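Local coordinates for dihydropteroate synthase (PDB 6PZ2), which catalyses the condensation of 6-hydroxymethyl-7,8-dihydropterin pyrophosphate with p-aminobenzoate to 7,8-dihydropteroate in folate biosynthesis, the step that sulfonamides target in this enzyme family, at residues A132-M137 against E172-D177; P205-T210 against V243-V248. All blocks are in the same frame, centred on the assembly; numbering follows the deposited sequence.

Interaction 1 and interaction 2 join consecutive parts of the wall of a TIM barrel, and their centres lie about 11 Å apart. They meet where 172-177 runs beside 205-210: Leu-176 O lies 2.8 Å from Leu-207 N, and Leu-176 N lies 3.0 Å from Pro-205 O, probable hydrogen bonds that continue the parallel pairing from one contact into the other. Both reach the pteroic acid. Interaction 1 contributes Asp-177, which holds the pterin by its N11, with Met-137 and Cys-135 beside it; interaction 2 contributes Leu-207, Gly-209 and Arg-247, whose guanidinium stacks against the pterin and also grips a sulfate.

Interaction 1. Residues A132-M137 against E172-D177; sequences AEVCIM and EKIVLD. With PT1 (pteroic acid), chain K; SO4 (sulfate ion), chain I.
Lys-173 lies against the start of strand 133-137, with CB 3.4 Å from Ala-132 O and CD 3.4 Å from Glu-133 OE1. A bend at its second torsion (chi2 -61°) carries the chain across the Glu-133 side chain at about a right angle. The ammonium makes only a long salt bridge with that carboxylate, NZ to OE1; NZ is also hydrogen-bonded to Asp-131 O and to O2 of a sulfate probably taken up from the crystallisation liquor.

At the other end Asp-177 runs side by side with Met-137, its CG 3.7 Å from Met-137 CG. Because the carboxylate extends opposite the backbone N (chi1 177°), OD2 reaches the pteroic acid, accepting a hydrogen bond from N11 at 2.9 Å and lying 2.6 Å from N4. Gly-179 N donates to OD1, so both oxygens are engaged and the rotation of the group is fixed. Met-137 SD lies 3.5 Å from pterin N4, while Cys-135 SG packs on Asp-177 CB and lies 3.7 Å from N11 of the pteroic acid. These residues line the pterin pocket.

Ile-136 occupies the opposite face of the sheet. Its CD1 meets Ile-174 CG2 at 3.9 Å, and its CB lies by Leu-176 CD2. Between the faces, Lys-173 O, Val-134 O, Val-175 O and Ile-136 O accept parallel-sheet hydrogen bonds in turn, the last from Asp-177 N.

The pair forms a beta-alpha-beta unit with helix 149-166, which packs on Ile-136, Ile-174 and Leu-176. Strand 110-113 flanks 133-137 and strand 207-208 flanks 174-177, with Val-175 touching Met-110 and Leu-207 inside the barrel.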
loop_
_atom_site.group_PDB
_atom_site.type_symbol
_atom_site.label_atom_id
_atom_site.label_comp_id
_atom_site.label_asym_id
_atom_site.label_seq_id
_atom_site.Cartn_x
_atom_site.Cartn_y
_atom_site.Cartn_z
ATOM N N ALA A 132 -0.932 8.786 32.201
ATOM C CA ALA A 132 -0.720 7.840 31.108
ATOM C C ALA A 132 -1.055 8.499 29.760
ATOM O O ALA A 132 -1.779 9.505 29.668
ATOM C CB ALA A 132 -1.601 6.646 31.341
ATOM N N GLU A 133 -0.583 7.862 28.693
ATOM C CA GLU A 133 -1.074 8.142 27.360
ATOM C C GLU A 133 -2.349 7.326 27.186
ATOM O O GLU A 133 -2.479 6.289 27.825
ATOM C CB GLU A 133 -0.041 7.746 26.316
ATOM C CG GLU A 133 1.342 7.904 26.881
ATOM C CD GLU A 133 2.202 8.775 26.015
ATOM O OE1 GLU A 133 2.217 9.991 26.261
ATOM O OE2 GLU A 133 2.784 8.213 25.079
ATOM N N VAL A 134 -3.254 7.846 26.378
ATOM C CA VAL A 134 -4.465 7.119 26.071
ATOM C C VAL A 134 -4.783 7.240 24.573
ATOM O O VAL A 134 -4.679 8.304 23.950
ATOM C CB VAL A 134 -5.633 7.601 26.948
ATOM C CG1 VAL A 134 -5.830 9.103 26.897
ATOM C CG2 VAL A 134 -6.944 6.895 26.618
ATOM N N CYS A 135 -5.238 6.118 24.035
ATOM C CA CYS A 135 -5.881 6.098 22.774
ATOM C C CYS A 135 -7.388 6.046 23.008
ATOM O O CYS A 135 -7.914 5.067 23.515
ATOM C CB CYS A 135 -5.434 4.912 21.925
ATOM S SG CYS A 135 -6.257 4.825 20.308
ATOM N N ILE A 136 -8.045 7.073 22.501
ATOM C CA ILE A 136 -9.484 7.192 22.564
ATOM C C ILE A 136 -10.059 6.765 21.220
ATOM O O ILE A 136 -9.964 7.488 20.242
ATOM C CB ILE A 136 -9.916 8.639 22.857
ATOM C CG1 ILE A 136 -9.333 9.145 24.174
ATOM C CG2 ILE A 136 -11.433 8.760 22.816
ATOM C CD1 ILE A 136 -9.738 10.572 24.507
ATOM N N MET A 137 -10.717 5.631 21.221
ATOM C CA MET A 137 -11.228 5.080 20.021
ATOM C C MET A 137 -12.745 5.290 19.956
ATOM O O MET A 137 -13.414 5.118 20.953
ATOM C CB MET A 137 -10.927 3.583 19.948
ATOM C CG MET A 137 -11.144 3.009 18.560
ATOM S SD MET A 137 -11.186 1.222 18.466
ATOM C CE MET A 137 -12.912 0.919 18.853
ATOM N N GLU A 172 -1.498 16.529 25.408
ATOM C CA GLU A 172 -0.435 15.899 24.669
ATOM C C GLU A 172 -0.459 14.380 24.895
ATOM O O GLU A 172 0.323 13.673 24.281
ATOM C CB GLU A 172 0.901 16.479 25.122
ATOM C CG GLU A 172 1.345 15.863 26.429
ATOM C CD GLU A 172 2.308 16.715 27.228
ATOM O OE1 GLU A 172 1.923 17.846 27.585
ATOM O OE2 GLU A 172 3.429 16.237 27.488
ATOM N N LYS A 173 -1.319 13.859 25.769
ATOM C CA LYS A 173 -1.274 12.440 26.057
ATOM C C LYS A 173 -2.295 11.697 25.200
ATOM O O LYS A 173 -2.384 10.476 25.310
ATOM C CB LYS A 173 -1.664 12.144 27.507
ATOM C CG LYS A 173 -0.706 12.686 28.544
ATOM C CD LYS A 173 0.676 12.112 28.400
ATOM C CE LYS A 173 1.529 12.541 29.565
ATOM N NZ LYS A 173 2.611 11.566 29.778
ATOM N N ILE A 174 -3.103 12.441 24.469
ATOM C CA ILE A 174 -4.229 11.833 23.774
ATOM C C ILE A 174 -3.886 11.542 22.302
ATOM O O ILE A 174 -3.227 12.333 21.612
ATOM C CB ILE A 174 -5.476 12.717 23.883
ATOM C CG1 ILE A 174 -5.924 12.813 25.343
ATOM C CG2 ILE A 174 -6.597 12.207 22.981
ATOM C CD1 ILE A 174 -6.955 13.890 25.577
ATOM N N VAL A 175 -4.347 10.369 21.892
ATOM C CA VAL A 175 -4.315 9.851 20.550
ATOM C C VAL A 175 -5.757 9.476 20.199
ATOM O O VAL A 175 -6.401 8.853 21.032
ATOM C CB VAL A 175 -3.381 8.628 20.474
ATOM C CG1 VAL A 175 -3.425 7.974 19.105
ATOM C CG2 VAL A 175 -1.940 8.979 20.803
ATOM N N LEU A 176 -6.233 9.785 18.991
ATOM C CA LEU A 176 -7.585 9.409 18.562
ATOM C C LEU A 176 -7.549 8.336 17.465
ATOM O O LEU A 176 -6.653 8.297 16.623
ATOM C CB LEU A 176 -8.316 10.645 18.031
ATOM C CG LEU A 176 -8.251 11.913 18.881
ATOM C CD1 LEU A 176 -8.966 13.055 18.168
ATOM C CD2 LEU A 176 -8.861 11.694 20.255
ATOM N N ASP A 177 -8.604 7.532 17.422
ATOM C CA ASP A 177 -8.705 6.432 16.529
ATOM C C ASP A 177 -10.174 6.300 16.120
ATOM O O ASP A 177 -11.032 6.261 16.996
ATOM C CB ASP A 177 -8.224 5.144 17.199
ATOM C CG ASP A 177 -8.345 3.874 16.375
ATOM O OD1 ASP A 177 -9.153 3.865 15.421
ATOM O OD2 ASP A 177 -7.646 2.892 16.718
HETATM C C2 PT1 K . -8.521 -0.722 16.619
HETATM C C3 PT1 K . -8.660 -1.995 17.306
HETATM C C5 PT1 K . -8.151 -1.996 18.678
HETATM N N6 PT1 K . -9.186 -3.128 16.770
HETATM C C7 PT1 K . -7.567 0.275 18.502
HETATM N N9 PT1 K . -7.662 -0.869 19.195
HETATM C C10 PT1 K . -9.276 -4.245 17.511
HETATM N N11 PT1 K . -7.034 1.379 19.056
HETATM C C12 PT1 K . -8.828 -4.240 18.837
HETATM C C21 PT1 K . -13.933 -7.111 11.969
HETATM O O22 PT1 K . -14.826 -6.420 11.456
HETATM O O1 PT1 K . -8.939 -0.570 15.352
HETATM N N4 PT1 K . -8.013 0.363 17.237
HETATM N N8 PT1 K . -8.244 -3.146 19.379
HETATM C C13 PT1 K . -9.899 -5.486 16.908
HETATM N N14 PT1 K . -11.276 -5.168 16.551
HETATM C C15 PT1 K . -11.899 -5.702 15.478
HETATM C C16 PT1 K . -11.399 -6.812 14.787
HETATM C C17 PT1 K . -13.048 -5.076 15.013
HETATM C C18 PT1 K . -12.084 -7.288 13.671
HETATM C C19 PT1 K . -13.732 -5.546 13.895
HETATM C C20 PT1 K . -13.239 -6.649 13.217
HETATM O O23 PT1 K . -13.576 -8.151 11.412
HETATM S S SO4 I . 4.577 13.258 32.442
HETATM O O1 SO4 I . 4.818 13.009 33.885
HETATM O O2 SO4 I . 3.338 12.548 32.053
HETATM O O3 SO4 I . 5.754 12.795 31.652
HETATM O O4 SO4 I . 4.309 14.693 32.198
#

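Interaction 2. Residues P205-T210 against V243-V248. With PT1 (pteroic acid), chain K; SO4 (sulfate ion), chain B.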
loop_
_atom_site.group_PDB
_atom_site.type_symbol
_atom_site.label_atom_id
_atom_site.label_comp_id
_atom_site.label_asym_id
_atom_site.label_seq_id
_atom_site.Cartn_x
_atom_site.Cartn_y
_atom_site.Cartn_z
ATOM N N PRO A 205 -2.763 13.348 17.421
ATOM C CA PRO A 205 -2.205 12.187 16.748
ATOM C C PRO A 205 -3.306 11.154 16.471
ATOM O O PRO A 205 -4.296 11.117 17.201
ATOM C CB PRO A 205 -1.152 11.606 17.689
ATOM C CG PRO A 205 -0.822 12.735 18.647
ATOM C CD PRO A 205 -2.101 13.536 18.718
ATOM N N ILE A 206 -3.176 10.405 15.375
ATOM C CA ILE A 206 -4.232 9.447 14.974
ATOM C C ILE A 206 -3.633 8.046 14.907
ATOM O O ILE A 206 -2.497 7.862 14.444
ATOM C CB ILE A 206 -4.843 9.863 13.622
ATOM C CG1 ILE A 206 -5.532 11.225 13.752
ATOM C CG2 ILE A 206 -5.789 8.806 13.065
ATOM C CD1 ILE A 206 -5.740 11.925 12.431
ATOM N N LEU A 207 -4.417 7.084 15.385
ATOM C CA LEU A 207 -4.082 5.696 15.335
ATOM C C LEU A 207 -5.145 4.971 14.516
ATOM O O LEU A 207 -6.350 5.250 14.667
ATOM C CB LEU A 207 -3.989 5.126 16.752
ATOM C CG LEU A 207 -3.473 3.693 16.881
ATOM C CD1 LEU A 207 -2.816 3.484 18.236
ATOM C CD2 LEU A 207 -4.596 2.696 16.719
ATOM N N LEU A 208 -4.672 4.058 13.671
ATOM C CA LEU A 208 -5.595 3.325 12.780
ATOM C C LEU A 208 -5.388 1.821 12.940
ATOM O O LEU A 208 -4.249 1.324 12.975
ATOM C CB LEU A 208 -5.364 3.764 11.327
ATOM C CG LEU A 208 -6.203 3.028 10.298
ATOM C CD1 LEU A 208 -7.669 3.369 10.499
ATOM C CD2 LEU A 208 -5.771 3.361 8.872
ATOM N N GLY A 209 -6.499 1.093 13.001
ATOM C CA GLY A 209 -6.403 -0.344 12.962
ATOM C C GLY A 209 -7.404 -0.976 12.010
ATOM O O GLY A 209 -8.608 -0.812 12.191
ATOM N N THR A 210 -6.883 -1.705 11.025
ATOM C CA THR A 210 -7.695 -2.377 9.982
ATOM C C THR A 210 -7.265 -3.832 9.809
ATOM O O THR A 210 -7.986 -4.623 9.209
ATOM C CB THR A 210 -7.556 -1.705 8.609
ATOM O OG1 THR A 210 -6.202 -1.860 8.171
ATOM C CG2 THR A 210 -7.927 -0.241 8.653
ATOM N N VAL A 243 -2.351 9.622 9.499
ATOM C CA VAL A 243 -2.201 8.614 10.544
ATOM C C VAL A 243 -0.758 8.604 11.057
ATOM O O VAL A 243 0.180 8.656 10.271
ATOM C CB VAL A 243 -2.609 7.222 10.060
ATOM C CG1 VAL A 243 -2.197 6.182 11.065
ATOM C CG2 VAL A 243 -4.105 7.147 9.755
ATOM N N ASP A 244 -0.618 8.472 12.372
ATOM C CA ASP A 244 0.677 8.494 13.052
ATOM C C ASP A 244 1.084 7.092 13.498
ATOM O O ASP A 244 2.265 6.798 13.615
ATOM C CB ASP A 244 0.592 9.383 14.295
ATOM C CG ASP A 244 0.520 10.846 13.919
ATOM O OD1 ASP A 244 1.556 11.364 13.420
ATOM O OD2 ASP A 244 -0.590 11.432 14.041
ATOM N N ILE A 245 0.099 6.260 13.830
ATOM C CA ILE A 245 0.384 4.975 14.383
ATOM C C ILE A 245 -0.571 3.993 13.718
ATOM O O ILE A 245 -1.775 4.283 13.718
ATOM C CB ILE A 245 0.150 4.936 15.913
ATOM C CG1 ILE A 245 0.866 6.071 16.650
ATOM C CG2 ILE A 245 0.507 3.565 16.461
ATOM C CD1 ILE A 245 0.625 6.127 18.143
ATOM N N VAL A 246 -0.057 2.850 13.271
ATOM C CA VAL A 246 -0.915 1.791 12.757
ATOM C C VAL A 246 -0.785 0.578 13.672
ATOM O O VAL A 246 0.314 0.195 14.055
ATOM C CB VAL A 246 -0.602 1.415 11.293
ATOM C CG1 VAL A 246 -1.018 2.533 10.355
ATOM C CG2 VAL A 246 0.856 1.047 11.060
ATOM N N ARG A 247 -1.923 -0.027 13.980
ATOM C CA ARG A 247 -1.966 -1.204 14.825
ATOM C C ARG A 247 -2.112 -2.412 13.893
ATOM O O ARG A 247 -3.176 -2.558 13.312
ATOM C CB ARG A 247 -3.177 -1.116 15.773
ATOM C CG ARG A 247 -3.390 -2.289 16.722
ATOM C CD ARG A 247 -4.604 -2.130 17.631
ATOM N NE ARG A 247 -4.904 -3.260 18.504
ATOM C CZ ARG A 247 -5.503 -4.384 18.138
ATOM N NH1 ARG A 247 -5.968 -4.546 16.907
ATOM N NH2 ARG A 247 -5.617 -5.364 19.019
ATOM N N VAL A 248 -1.130 -3.307 13.849
ATOM C CA VAL A 248 -1.021 -4.350 12.836
ATOM C C VAL A 248 -0.593 -5.686 13.446
ATOM O O VAL A 248 0.122 -5.713 14.447
ATOM C CB VAL A 248 -0.042 -3.952 11.722
ATOM C CG1 VAL A 248 -0.585 -2.769 10.932
ATOM C CG2 VAL A 248 1.347 -3.666 12.286
HETATM C C2 PT1 K . -8.521 -0.722 16.619
HETATM C C3 PT1 K . -8.660 -1.995 17.306
HETATM C C5 PT1 K . -8.151 -1.996 18.678
HETATM N N6 PT1 K . -9.186 -3.128 16.770
HETATM C C7 PT1 K . -7.567 0.275 18.502
HETATM N N9 PT1 K . -7.662 -0.869 19.195
HETATM C C10 PT1 K . -9.276 -4.245 17.511
HETATM N N11 PT1 K . -7.034 1.379 19.056
HETATM C C12 PT1 K . -8.828 -4.240 18.837
HETATM C C21 PT1 K . -13.933 -7.111 11.969
HETATM O O22 PT1 K . -14.826 -6.420 11.456
HETATM O O1 PT1 K . -8.939 -0.570 15.352
HETATM N N4 PT1 K . -8.013 0.363 17.237
HETATM N N8 PT1 K . -8.244 -3.146 19.379
HETATM C C13 PT1 K . -9.899 -5.486 16.908
HETATM N N14 PT1 K . -11.276 -5.168 16.551
HETATM C C15 PT1 K . -11.899 -5.702 15.478
HETATM C C16 PT1 K . -11.399 -6.812 14.787
HETATM C C17 PT1 K . -13.048 -5.076 15.013
HETATM C C18 PT1 K . -12.084 -7.288 13.671
HETATM C C19 PT1 K . -13.732 -5.546 13.895
HETATM C C20 PT1 K . -13.239 -6.649 13.217
HETATM O O23 PT1 K . -13.576 -8.151 11.412
HETATM S S SO4 B . -7.287 -8.124 16.604
HETATM O O1 SO4 B . -8.696 -8.555 16.456
HETATM O O2 SO4 B . -7.121 -7.410 17.889
HETATM O O3 SO4 B . -6.927 -7.222 15.488
HETATM O O4 SO4 B . -6.404 -9.312 16.583
HETATM O O HOH W 1 -4.060 -1.802 10.757
#
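With its first torsion at -72°, Asp-244 tucks CG beside its own backbone N and brings OD2 to Ile-206 N, a 3.1 Å hydrogen bond received on the anti lone pair. Arg-247 is straight from CB to NE, all three of its leading torsions close to 180°, and so carries its guanidinium past Leu-207 and far into the pocket.

Asp-244 is also where the pairing shifts by a residue. Ile-206 O accepts from both Asp-244 N (2.9 Å) and Ile-245 N, after which regular parallel pairing resumes through Leu-208 N to Ile-245 O and Arg-247 N to Leu-208 O. Val-243 CG2 touches both Leu-208 CB, 3.9 Å away, and Ile-206 CG2. On the inner face Leu-207 CD1 rests on Ile-245 CG2 at 3.8 Å, and its other branch, CD2, turns to pterin N11.

The Arg-247 guanidinium stacks nearly parallel against the face of the pterin, N8 standing 3.2 Å over the guanidinium centre. Its NE pairs with Asp-53, while a sulfate is held at its edge, NH2 to O2 at 2.8 Å and NH1 to O3 at 3.2 Å. Arg-60 and His-249 complete that anion site, which is consistent with a pyrophosphate position. Gly-209 O takes a weak hydrogen bond from pterin O1 and a further one from Lys-213. A water ties Thr-210 N to Arg-247 O as the two segments diverge.

Strand 13-19 flanks 245-248, touching Val-246 and Arg-247, and strand 174-177 lies along 207-208. Outside the barrel, helix 228-240 packs on Val-246 and Thr-210.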